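PDB 3VF1: 11R-lipoxygenase from Gersemia fruticosa, which probably adds molecular oxygen to polyunsaturated fatty acids at a non-haem iron centre, in a reaction that depends on calcium. Local coordinates for residues Cys123-Ile128 / Pro190-Phe195; Val26-Leu31 / Ser97-Ala102; Phe220-Asp225 / Ala617-Ala622; Leu214-Leu219 / Arg233-Pro238. All coordinates share one frame; numbering follows the deposited sequence.

Overall arrangement
Contacts 1 and 2 belong to the PLAT beta-sandwich end and touch each other, because strands 100-109 and 116-124 are neighbours in one sheet. Contacts 3 and 4 lie far off, away from the annotated sites, about 42 and 38 Å from contact 1 between centres, and meet through helix 619-632. Each pair combines a buried contact with a surface one. Contact 2 ties strand ends by backbone bonds and aromatic packing, whereas contact 4 packs leucines between two parts of one connection, beside one hydroxyl bond. At the surface, contact 1 relies on a carboxylate that takes a backbone N-H and a lysine-tryptophan cation-pi pair, while contact 3 sets loop carbonyls over a helix N-terminus beside an aromatic cluster.

Contact 1: Cys123-Ile128 / Pro190-Phe195; sequences CYRWVI and PKDVQF
Asp-192 OD1 accepts the backbone N-H of Trp-126, with N and OD1 3.0 Å apart and a nearly straight angle of 164° at the hydrogen; the donor arrives almost in line with the C-O bond of the carboxylate. The same oxygen also lies at the edge of the indole, near its plane, 3.6 Å from Trp-126 CD1. The other oxygen, OD2, lies obliquely to the Arg-125 guanidinium; the salt bridge to NH1 is long at 3.8 Å and the carboxylate and guanidinium planes are 62° apart, so this is a loose electrostatic pairing. Lys-191 covers one face of Trp-126. Its CD rests over the five-membered ring, 3.9 Å from the centroid, as a CH-pi contact. The otherwise extended chain then bends at its last torsion (chi4 -60°), which brings NZ over the six-membered ring, 3.6 Å from that centroid, in a cation-pi interaction. At the root of the lysine, CB meets Ile-128 CD1 at 3.8 Å. Trp-126, a predicted partner-protein site, also adjoins Asp-98 and Gly-33, both predicted to bind calcium. Segment 123-128 leaves strand 116-124 through a G1 beta bulge opposite Ile-101, and loop 190-195 leans on helix 428-438 through Val-193 and Phe-195, so the contact links the PLAT sheet to the helical part of the enzyme.

Contact 2: Val26-Leu31 / Ser97-Ala102; sequences VETGDL and SDWYIA
Trp-99 and Val-26 reach toward each other from opposite directions, Val-26 CG1 coming to 3.5 Å from Trp-99 CZ2 at the benzo end of the indole. Thr-28 crosses the same ring at about a right angle and meets its edge: NE1 donates to OG1 over 3.0 Å, with the oxygen only 1° out of the ring plane. Tyr-100 swings its ring opposite its backbone N (chi1 -179°), to Gly-29 and Leu-31. Leu-31 lies over one face of the phenol ring, its CD1 3.9 Å from the centroid in a CH-pi contact, while Gly-29 CA sits at the ring edge, 3.5 Å from CD2. Trp-126, which also touches Leu-31, meets this ring from the same side, planes about 55° apart. In the backbone, Thr-28 and Ile-101 form an antiparallel non-hydrogen-bonded pair, flanked by bonds from Ala-102 N to Glu-27 O (2.8 Å) and from Gly-29 N to Tyr-100 O (2.9 Å). The pair joins the ends of strands 20-28 and 100-109 of the PLAT sheet, close to Asp-98, a predicted calcium ligand. The buried indole N-H is thus satisfied by a threonine hydroxyl, a bond that favours this rotation of Trp-99 next to Val-26.

Contact 3: Phe220-Asp225 / Ala617-Ala622; sequences FGIWDD and ANKHQA
Ile-222 O and Asp-224 O accept backbone N-H groups from the first turn of helix 619-632, whose N-terminus carries a capping box made by Asn-618 and Gln-621. His-620 N reaches Ile-222 O at 3.0 Å, and Lys-619 N reaches Asp-224 O at 3.2 Å, so the loop supplies acceptors for two N-H groups at the helix start. Asn-618 holds its CG between its own backbone N and carbonyl carbon (chi1 62°); this turns OD1 back to take Gln-621 N at 2.8 Å, and Gln-621 OE1 returns the bond to Asn-618 N. The amide of Asn-618 runs alongside Trp-223, the two planes only 14° apart. His-620 instead places CG opposite its backbone N (chi1 173°), which swings the imidazole out to the loop. There it joins Phe-220 and Trp-223 in an aromatic cluster: its edge points at the Phe-220 face, the Trp-223 ring lies obliquely beside it, and Phe-211 meets both Phe-220 and His-620. Lys-619 stretches out fully beyond CG and lies beside Ile-222, its methylenes following the loop backbone, until CE passes 3.5 Å from Asp-225 O.

Contact 4: Leu214-Leu219 / Arg233-Pro238; sequences LGLSHL and RQLITP
Leu-214, just before the glycine of the Schellman motif that ends helix 208-213, is joined through its carbonyl to Thr-237, further along the same connection to helix 247-250. This is the direct polar link: Thr-237 OG1 donates to Leu-214 O over 2.8 Å, approaching from 24° outside the carbonyl plane. The threonine places its hydroxyl between its own backbone N and carbonyl carbon (chi1 64°), and OG1 is also hydrogen-bonded to Ala-239 N, so two bonds fix its rotation. Gly-215, with positive phi, turns the chain out of the helix and into the 3-10 turn at 217-219.

The apolar part is carried by Leu-216, whose two methyls divide the work. CD1 meets Leu-235 CD2 at 3.9 Å, the two side chains crossing at about a right angle. CD2 lies 3.9 Å from Thr-237 CG2, where the chains slide past each other in opposite directions. Leu-219 CD1 adds a looser touch, 4.3 Å from Leu-235 CD2. Helix 619-632 borders this leucine group, as Ala-622 and Val-623 pack on Leu-235, and Lys-619 and Val-623 on Leu-219. The contact therefore folds this connection back on itself against that helix.

The third link is water-mediated and lies at the exposed side: one water sits in the plane of the His-218 ring, 2.9 Å from NE2, and donates to Gln-234 OE1 at 3.3 Å.

Contact 1: Cys123-Ile128 / Pro190-Phe195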
# COMPACT_ATOMS: atom_id res chain seq x y z
N CYS A 123 -23.41 -4.41 -7.14
CA CYS A 123 -22.69 -4.84 -8.34
C CYS A 123 -21.31 -4.19 -8.45
O CYS A 123 -20.30 -4.82 -8.13
CB CYS A 123 -23.53 -4.52 -9.58
SG CYS A 123 -22.79 -5.03 -11.14
N TYR A 124 -21.27 -2.94 -8.90
CA TYR A 124 -20.01 -2.23 -9.08
C TYR A 124 -19.09 -2.97 -10.05
O TYR A 124 -17.93 -3.25 -9.75
CB TYR A 124 -19.33 -2.02 -7.73
CG TYR A 124 -20.23 -1.33 -6.74
CD1 TYR A 124 -20.48 0.03 -6.83
CD2 TYR A 124 -20.85 -2.04 -5.72
CE1 TYR A 124 -21.31 0.67 -5.93
CE2 TYR A 124 -21.68 -1.41 -4.81
CZ TYR A 124 -21.91 -0.05 -4.92
OH TYR A 124 -22.73 0.58 -4.03
N ARG A 125 -19.63 -3.29 -11.22
CA ARG A 125 -18.89 -3.98 -12.27
C ARG A 125 -19.30 -3.44 -13.63
O ARG A 125 -20.38 -2.86 -13.78
CB ARG A 125 -19.18 -5.48 -12.23
CG ARG A 125 -18.94 -6.16 -10.89
CD ARG A 125 -17.47 -6.47 -10.67
NE ARG A 125 -17.30 -7.57 -9.73
CZ ARG A 125 -17.28 -8.86 -10.07
NH1 ARG A 125 -17.42 -9.23 -11.34
NH2 ARG A 125 -17.11 -9.79 -9.14
N TRP A 126 -18.45 -3.64 -14.63
CA TRP A 126 -18.83 -3.40 -16.01
C TRP A 126 -19.51 -4.67 -16.52
O TRP A 126 -19.06 -5.77 -16.24
CB TRP A 126 -17.61 -3.10 -16.88
CG TRP A 126 -16.83 -1.89 -16.46
CD1 TRP A 126 -15.82 -1.84 -15.54
CD2 TRP A 126 -16.99 -0.55 -16.95
NE1 TRP A 126 -15.34 -0.56 -15.42
CE2 TRP A 126 -16.04 0.25 -16.28
CE3 TRP A 126 -17.84 0.05 -17.88
CZ2 TRP A 126 -15.93 1.62 -16.51
CZ3 TRP A 126 -17.72 1.40 -18.12
CH2 TRP A 126 -16.77 2.18 -17.44
N VAL A 127 -20.60 -4.51 -17.27
CA VAL A 127 -21.31 -5.66 -17.82
C VAL A 127 -20.46 -6.36 -18.89
O VAL A 127 -20.29 -7.58 -18.85
CB VAL A 127 -22.68 -5.29 -18.43
CG1 VAL A 127 -23.59 -4.72 -17.36
CG2 VAL A 127 -22.52 -4.30 -19.58
N ILE A 128 -19.92 -5.58 -19.81
CA ILE A 128 -19.14 -6.13 -20.92
C ILE A 128 -19.93 -7.20 -21.68
O ILE A 128 -20.73 -6.87 -22.55
CB ILE A 128 -17.79 -6.69 -20.42
CG1 ILE A 128 -17.03 -5.62 -19.64
CG2 ILE A 128 -16.96 -7.19 -21.59
CD1 ILE A 128 -15.74 -6.11 -19.02
N PRO A 190 -8.49 -7.38 -17.01
CA PRO A 190 -9.95 -7.27 -17.05
C PRO A 190 -10.41 -5.88 -16.65
O PRO A 190 -9.85 -5.29 -15.72
CB PRO A 190 -10.40 -8.31 -16.02
CG PRO A 190 -9.31 -9.31 -16.00
CD PRO A 190 -8.04 -8.54 -16.22
N LYS A 191 -11.42 -5.35 -17.34
CA LYS A 191 -11.86 -3.98 -17.12
C LYS A 191 -12.20 -3.72 -15.65
O LYS A 191 -12.04 -2.60 -15.16
CB LYS A 191 -13.07 -3.67 -18.00
CG LYS A 191 -13.16 -2.22 -18.45
CD LYS A 191 -14.36 -1.98 -19.35
CE LYS A 191 -14.19 -0.75 -20.22
NZ LYS A 191 -14.01 0.50 -19.43
N ASP A 192 -12.68 -4.75 -14.96
CA ASP A 192 -13.13 -4.60 -13.58
C ASP A 192 -12.01 -4.24 -12.61
O ASP A 192 -12.27 -3.71 -11.52
CB ASP A 192 -13.82 -5.89 -13.11
CG ASP A 192 -15.23 -6.03 -13.65
OD1 ASP A 192 -15.92 -5.00 -13.79
OD2 ASP A 192 -15.64 -7.17 -13.95
N VAL A 193 -10.76 -4.52 -12.98
CA VAL A 193 -9.63 -4.23 -12.11
C VAL A 193 -8.63 -3.26 -12.75
O VAL A 193 -7.47 -3.20 -12.34
CB VAL A 193 -8.89 -5.52 -11.70
CG1 VAL A 193 -9.83 -6.46 -10.97
CG2 VAL A 193 -8.27 -6.20 -12.92
N GLN A 194 -9.09 -2.51 -13.74
CA GLN A 194 -8.24 -1.52 -14.39
C GLN A 194 -8.24 -0.21 -13.60
O GLN A 194 -9.00 -0.06 -12.64
CB GLN A 194 -8.70 -1.26 -15.82
CG GLN A 194 -8.39 -2.38 -16.78
CD GLN A 194 -8.85 -2.08 -18.19
OE1 GLN A 194 -9.47 -1.05 -18.46
NE2 GLN A 194 -8.54 -2.99 -19.12
N PHE A 195 -7.40 0.73 -14.02
CA PHE A 195 -7.37 2.05 -13.41
C PHE A 195 -8.72 2.73 -13.59
O PHE A 195 -9.31 2.70 -14.66
CB PHE A 195 -6.27 2.90 -14.06
CG PHE A 195 -4.88 2.50 -13.67
CD1 PHE A 195 -4.56 2.24 -12.34
CD2 PHE A 195 -3.89 2.39 -14.62
CE1 PHE A 195 -3.27 1.88 -11.98
CE2 PHE A 195 -2.60 2.02 -14.27
CZ PHE A 195 -2.29 1.77 -12.95

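Contact 2: Val26-Leu31 / Ser97-Ala102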
# COMPACT_ATOMS: atom_id res chain seq x y z
N VAL A 26 -32.17 0.62 -11.85
CA VAL A 26 -30.74 0.49 -12.06
C VAL A 26 -30.02 1.79 -11.72
O VAL A 26 -30.32 2.84 -12.29
CB VAL A 26 -30.42 0.12 -13.52
CG1 VAL A 26 -28.92 -0.03 -13.72
CG2 VAL A 26 -31.15 -1.16 -13.91
N GLU A 27 -29.07 1.71 -10.80
CA GLU A 27 -28.24 2.86 -10.46
C GLU A 27 -26.89 2.75 -11.14
O GLU A 27 -26.13 1.81 -10.89
CB GLU A 27 -28.05 2.96 -8.94
CG GLU A 27 -29.34 3.12 -8.17
CD GLU A 27 -29.11 3.47 -6.71
OE1 GLU A 27 -27.93 3.60 -6.31
OE2 GLU A 27 -30.10 3.61 -5.96
N THR A 28 -26.59 3.71 -12.01
CA THR A 28 -25.31 3.72 -12.72
C THR A 28 -24.20 4.18 -11.79
O THR A 28 -24.38 5.11 -11.00
CB THR A 28 -25.37 4.65 -13.94
OG1 THR A 28 -26.45 4.27 -14.79
CG2 THR A 28 -24.06 4.59 -14.73
N GLY A 29 -23.04 3.53 -11.88
CA GLY A 29 -21.90 3.89 -11.06
C GLY A 29 -21.28 5.20 -11.51
O GLY A 29 -21.80 5.87 -12.40
N ASP A 30 -20.16 5.57 -10.89
CA ASP A 30 -19.51 6.84 -11.17
C ASP A 30 -18.55 6.76 -12.36
O ASP A 30 -18.06 7.78 -12.83
CB ASP A 30 -18.78 7.37 -9.93
CG ASP A 30 -17.74 6.39 -9.41
OD1 ASP A 30 -17.25 5.55 -10.20
OD2 ASP A 30 -17.41 6.46 -8.21
N LEU A 31 -18.29 5.55 -12.83
CA LEU A 31 -17.45 5.36 -14.01
C LEU A 31 -18.29 5.43 -15.27
O LEU A 31 -19.50 5.21 -15.23
CB LEU A 31 -16.70 4.03 -13.94
CG LEU A 31 -15.81 3.83 -12.71
CD1 LEU A 31 -15.06 2.51 -12.82
CD2 LEU A 31 -14.85 4.99 -12.53
N SER A 97 -22.01 0.71 -25.52
CA SER A 97 -21.16 1.22 -24.45
C SER A 97 -21.25 0.31 -23.24
O SER A 97 -22.34 -0.07 -22.82
CB SER A 97 -21.59 2.64 -24.06
OG SER A 97 -20.79 3.15 -23.01
N ASP A 98 -20.10 -0.05 -22.68
CA ASP A 98 -20.07 -0.87 -21.48
C ASP A 98 -20.71 -0.10 -20.32
O ASP A 98 -20.28 1.00 -19.98
CB ASP A 98 -18.64 -1.26 -21.12
CG ASP A 98 -18.05 -2.27 -22.09
OD1 ASP A 98 -18.83 -3.05 -22.67
OD2 ASP A 98 -16.81 -2.28 -22.26
N TRP A 99 -21.74 -0.69 -19.74
CA TRP A 99 -22.46 -0.07 -18.64
C TRP A 99 -21.83 -0.43 -17.30
O TRP A 99 -21.79 -1.61 -16.93
CB TRP A 99 -23.93 -0.52 -18.66
CG TRP A 99 -24.85 0.38 -17.89
CD1 TRP A 99 -24.50 1.43 -17.08
CD2 TRP A 99 -26.28 0.30 -17.85
NE1 TRP A 99 -25.63 2.01 -16.55
CE2 TRP A 99 -26.73 1.33 -17.00
CE3 TRP A 99 -27.23 -0.54 -18.45
CZ2 TRP A 99 -28.09 1.55 -16.74
CZ3 TRP A 99 -28.57 -0.33 -18.18
CH2 TRP A 99 -28.98 0.71 -17.34
N TYR A 100 -21.34 0.57 -16.58
CA TYR A 100 -20.82 0.36 -15.24
C TYR A 100 -21.93 0.60 -14.23
O TYR A 100 -22.35 1.73 -14.00
CB TYR A 100 -19.64 1.28 -14.95
CG TYR A 100 -19.05 1.08 -13.58
CD1 TYR A 100 -18.16 0.04 -13.33
CD2 TYR A 100 -19.37 1.93 -12.53
CE1 TYR A 100 -17.63 -0.15 -12.07
CE2 TYR A 100 -18.84 1.74 -11.27
CZ TYR A 100 -17.97 0.70 -11.05
OH TYR A 100 -17.43 0.51 -9.79
N ILE A 101 -22.41 -0.49 -13.62
CA ILE A 101 -23.57 -0.43 -12.75
C ILE A 101 -23.18 -0.51 -11.27
O ILE A 101 -22.47 -1.42 -10.86
CB ILE A 101 -24.55 -1.57 -13.07
CG1 ILE A 101 -25.04 -1.45 -14.52
CG2 ILE A 101 -25.73 -1.55 -12.10
CD1 ILE A 101 -25.88 -2.62 -14.99
N ALA A 102 -23.66 0.45 -10.49
CA ALA A 102 -23.43 0.45 -9.05
C ALA A 102 -24.20 -0.70 -8.41
O ALA A 102 -23.60 -1.60 -7.82
CB ALA A 102 -23.86 1.78 -8.45

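Contact 3: Phe220-Asp225 / Ala617-Ala622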
# COMPACT_ATOMS: atom_id res chain seq x y z
N PHE A 220 15.68 20.80 -16.99
CA PHE A 220 15.72 19.52 -17.68
C PHE A 220 17.03 19.36 -18.45
O PHE A 220 17.40 20.22 -19.24
CB PHE A 220 14.53 19.37 -18.64
CG PHE A 220 14.39 18.00 -19.22
CD1 PHE A 220 13.73 17.00 -18.52
CD2 PHE A 220 14.92 17.70 -20.47
CE1 PHE A 220 13.59 15.73 -19.05
CE2 PHE A 220 14.78 16.43 -21.00
CZ PHE A 220 14.12 15.44 -20.30
N GLY A 221 17.72 18.26 -18.19
CA GLY A 221 18.98 17.97 -18.86
C GLY A 221 20.16 18.71 -18.25
O GLY A 221 21.27 18.66 -18.77
N ILE A 222 19.92 19.41 -17.14
CA ILE A 222 20.96 20.17 -16.47
C ILE A 222 21.64 19.33 -15.40
O ILE A 222 21.04 19.01 -14.37
CB ILE A 222 20.39 21.45 -15.82
CG1 ILE A 222 19.59 22.26 -16.85
CG2 ILE A 222 21.50 22.30 -15.23
CD1 ILE A 222 20.39 22.66 -18.07
N TRP A 223 22.90 18.96 -15.65
CA TRP A 223 23.63 18.06 -14.76
C TRP A 223 24.59 18.80 -13.84
O TRP A 223 25.58 18.23 -13.37
CB TRP A 223 24.40 17.02 -15.58
CG TRP A 223 23.52 16.06 -16.33
CD1 TRP A 223 22.18 16.18 -16.56
CD2 TRP A 223 23.92 14.83 -16.94
NE1 TRP A 223 21.73 15.11 -17.28
CE2 TRP A 223 22.78 14.26 -17.53
CE3 TRP A 223 25.14 14.15 -17.04
CZ2 TRP A 223 22.81 13.04 -18.21
CZ3 TRP A 223 25.18 12.95 -17.72
CH2 TRP A 223 24.02 12.40 -18.30
N ASP A 224 24.30 20.07 -13.58
CA ASP A 224 25.15 20.88 -12.71
C ASP A 224 24.86 20.60 -11.25
O ASP A 224 23.79 20.10 -10.89
CB ASP A 224 24.92 22.37 -12.98
CG ASP A 224 25.26 22.77 -14.40
OD1 ASP A 224 26.04 22.04 -15.06
OD2 ASP A 224 24.75 23.81 -14.86
N ASP A 225 25.83 20.92 -10.39
CA ASP A 225 25.62 20.86 -8.96
C ASP A 225 24.66 21.96 -8.55
O ASP A 225 24.48 22.94 -9.28
CB ASP A 225 26.94 21.08 -8.21
CG ASP A 225 27.94 19.96 -8.45
OD1 ASP A 225 27.70 19.13 -9.36
OD2 ASP A 225 28.97 19.92 -7.74
N ALA A 617 22.55 14.87 -5.26
CA ALA A 617 22.00 14.81 -6.60
C ALA A 617 22.18 16.13 -7.34
O ALA A 617 22.17 17.20 -6.72
CB ALA A 617 20.52 14.45 -6.54
N ASN A 618 22.36 16.06 -8.65
CA ASN A 618 22.43 17.26 -9.47
C ASN A 618 21.02 17.79 -9.72
O ASN A 618 20.05 17.24 -9.21
CB ASN A 618 23.16 16.98 -10.79
CG ASN A 618 22.46 15.94 -11.65
OD1 ASN A 618 21.24 15.89 -11.71
ND2 ASN A 618 23.25 15.10 -12.31
N LYS A 619 20.91 18.85 -10.51
CA LYS A 619 19.63 19.52 -10.69
C LYS A 619 18.59 18.64 -11.38
O LYS A 619 17.47 18.50 -10.89
CB LYS A 619 19.82 20.83 -11.46
CG LYS A 619 20.70 21.83 -10.72
CD LYS A 619 20.55 23.24 -11.26
CE LYS A 619 21.40 24.22 -10.47
NZ LYS A 619 21.20 25.63 -10.93
N HIS A 620 18.96 18.02 -12.50
CA HIS A 620 18.04 17.15 -13.22
C HIS A 620 17.57 15.99 -12.35
O HIS A 620 16.38 15.65 -12.35
CB HIS A 620 18.69 16.61 -14.49
CG HIS A 620 17.87 15.58 -15.20
ND1 HIS A 620 16.87 15.91 -16.09
CD2 HIS A 620 17.89 14.23 -15.15
CE1 HIS A 620 16.31 14.81 -16.56
NE2 HIS A 620 16.91 13.77 -16.00
N GLN A 621 18.50 15.39 -11.62
CA GLN A 621 18.19 14.24 -10.78
C GLN A 621 17.22 14.61 -9.66
O GLN A 621 16.30 13.85 -9.34
CB GLN A 621 19.47 13.66 -10.18
CG GLN A 621 20.40 13.00 -11.18
CD GLN A 621 21.76 12.67 -10.60
OE1 GLN A 621 22.19 13.29 -9.62
NE2 GLN A 621 22.44 11.69 -11.18
N ALA A 622 17.43 15.78 -9.07
CA ALA A 622 16.61 16.23 -7.95
C ALA A 622 15.18 16.51 -8.39
O ALA A 622 14.23 16.19 -7.68
CB ALA A 622 17.22 17.46 -7.31

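Contact 4: Leu214-Leu219 / Arg233-Pro238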
# COMPACT_ATOMS: atom_id res chain seq x y z
N LEU A 214 5.62 21.07 -13.22
CA LEU A 214 6.05 21.60 -11.93
C LEU A 214 6.68 22.98 -12.08
O LEU A 214 7.06 23.60 -11.09
CB LEU A 214 7.04 20.65 -11.27
CG LEU A 214 6.55 19.22 -11.03
CD1 LEU A 214 7.65 18.37 -10.41
CD2 LEU A 214 5.31 19.22 -10.15
N GLY A 215 6.80 23.45 -13.31
CA GLY A 215 7.39 24.75 -13.58
C GLY A 215 8.90 24.73 -13.45
O GLY A 215 9.51 25.73 -13.07
N LEU A 216 9.50 23.59 -13.78
CA LEU A 216 10.94 23.41 -13.62
C LEU A 216 11.61 22.87 -14.88
O LEU A 216 12.68 22.27 -14.82
CB LEU A 216 11.21 22.44 -12.46
CG LEU A 216 10.73 22.90 -11.08
CD1 LEU A 216 10.85 21.77 -10.07
CD2 LEU A 216 11.52 24.11 -10.63
N SER A 217 10.98 23.09 -16.03
CA SER A 217 11.49 22.56 -17.29
C SER A 217 12.84 23.17 -17.66
O SER A 217 13.58 22.61 -18.47
CB SER A 217 10.48 22.79 -18.42
OG SER A 217 10.32 24.16 -18.71
N HIS A 218 13.15 24.32 -17.07
CA HIS A 218 14.42 24.98 -17.34
C HIS A 218 15.59 24.21 -16.72
O HIS A 218 16.75 24.51 -17.00
CB HIS A 218 14.41 26.42 -16.81
CG HIS A 218 14.15 26.53 -15.34
ND1 HIS A 218 12.88 26.63 -14.82
CD2 HIS A 218 15.00 26.57 -14.29
CE1 HIS A 218 12.96 26.71 -13.50
NE2 HIS A 218 14.24 26.68 -13.15
N LEU A 219 15.28 23.22 -15.89
CA LEU A 219 16.31 22.39 -15.26
C LEU A 219 16.43 21.02 -15.92
O LEU A 219 17.20 20.18 -15.46
CB LEU A 219 16.00 22.21 -13.77
CG LEU A 219 15.99 23.49 -12.92
CD1 LEU A 219 15.68 23.15 -11.48
CD2 LEU A 219 17.32 24.21 -13.03
N ARG A 233 15.25 24.21 -2.06
CA ARG A 233 13.92 24.77 -1.83
C ARG A 233 13.29 25.30 -3.12
O ARG A 233 12.09 25.58 -3.15
CB ARG A 233 13.99 25.90 -0.79
CG ARG A 233 14.41 25.43 0.60
CD ARG A 233 15.03 26.56 1.41
NE ARG A 233 14.02 27.40 2.07
CZ ARG A 233 13.73 27.35 3.38
NH1 ARG A 233 14.36 26.51 4.19
NH2 ARG A 233 12.81 28.15 3.87
N GLN A 234 14.09 25.43 -4.16
CA GLN A 234 13.60 25.90 -5.46
C GLN A 234 12.64 24.88 -6.08
O GLN A 234 11.82 25.24 -6.92
CB GLN A 234 14.76 26.15 -6.41
CG GLN A 234 15.66 27.31 -6.01
CD GLN A 234 16.80 27.52 -6.99
OE1 GLN A 234 16.79 26.99 -8.10
NE2 GLN A 234 17.81 28.28 -6.57
N LEU A 235 12.77 23.62 -5.68
CA LEU A 235 11.97 22.55 -6.26
C LEU A 235 10.53 22.58 -5.76
O LEU A 235 9.66 21.93 -6.33
CB LEU A 235 12.60 21.19 -5.95
CG LEU A 235 14.02 21.00 -6.48
CD1 LEU A 235 14.53 19.61 -6.18
CD2 LEU A 235 14.07 21.27 -7.98
N ILE A 236 10.27 23.35 -4.71
CA ILE A 236 8.92 23.47 -4.17
C ILE A 236 8.22 24.69 -4.74
O ILE A 236 8.22 25.77 -4.14
CB ILE A 236 8.93 23.55 -2.63
CG1 ILE A 236 9.70 22.37 -2.05
CG2 ILE A 236 7.50 23.58 -2.10
CD1 ILE A 236 9.20 21.01 -2.52
N THR A 237 7.62 24.50 -5.91
CA THR A 237 6.87 25.55 -6.58
C THR A 237 5.41 25.49 -6.16
O THR A 237 5.01 24.56 -5.45
CB THR A 237 6.95 25.38 -8.11
OG1 THR A 237 6.32 24.15 -8.48
CG2 THR A 237 8.40 25.37 -8.57
N PRO A 238 4.60 26.48 -6.58
CA PRO A 238 3.17 26.43 -6.29
C PRO A 238 2.50 25.17 -6.85
O PRO A 238 1.39 24.83 -6.42
CB PRO A 238 2.63 27.68 -7.00
CG PRO A 238 3.79 28.62 -7.03
CD PRO A 238 5.00 27.74 -7.22
O HOH W 1 14.37 26.76 -10.28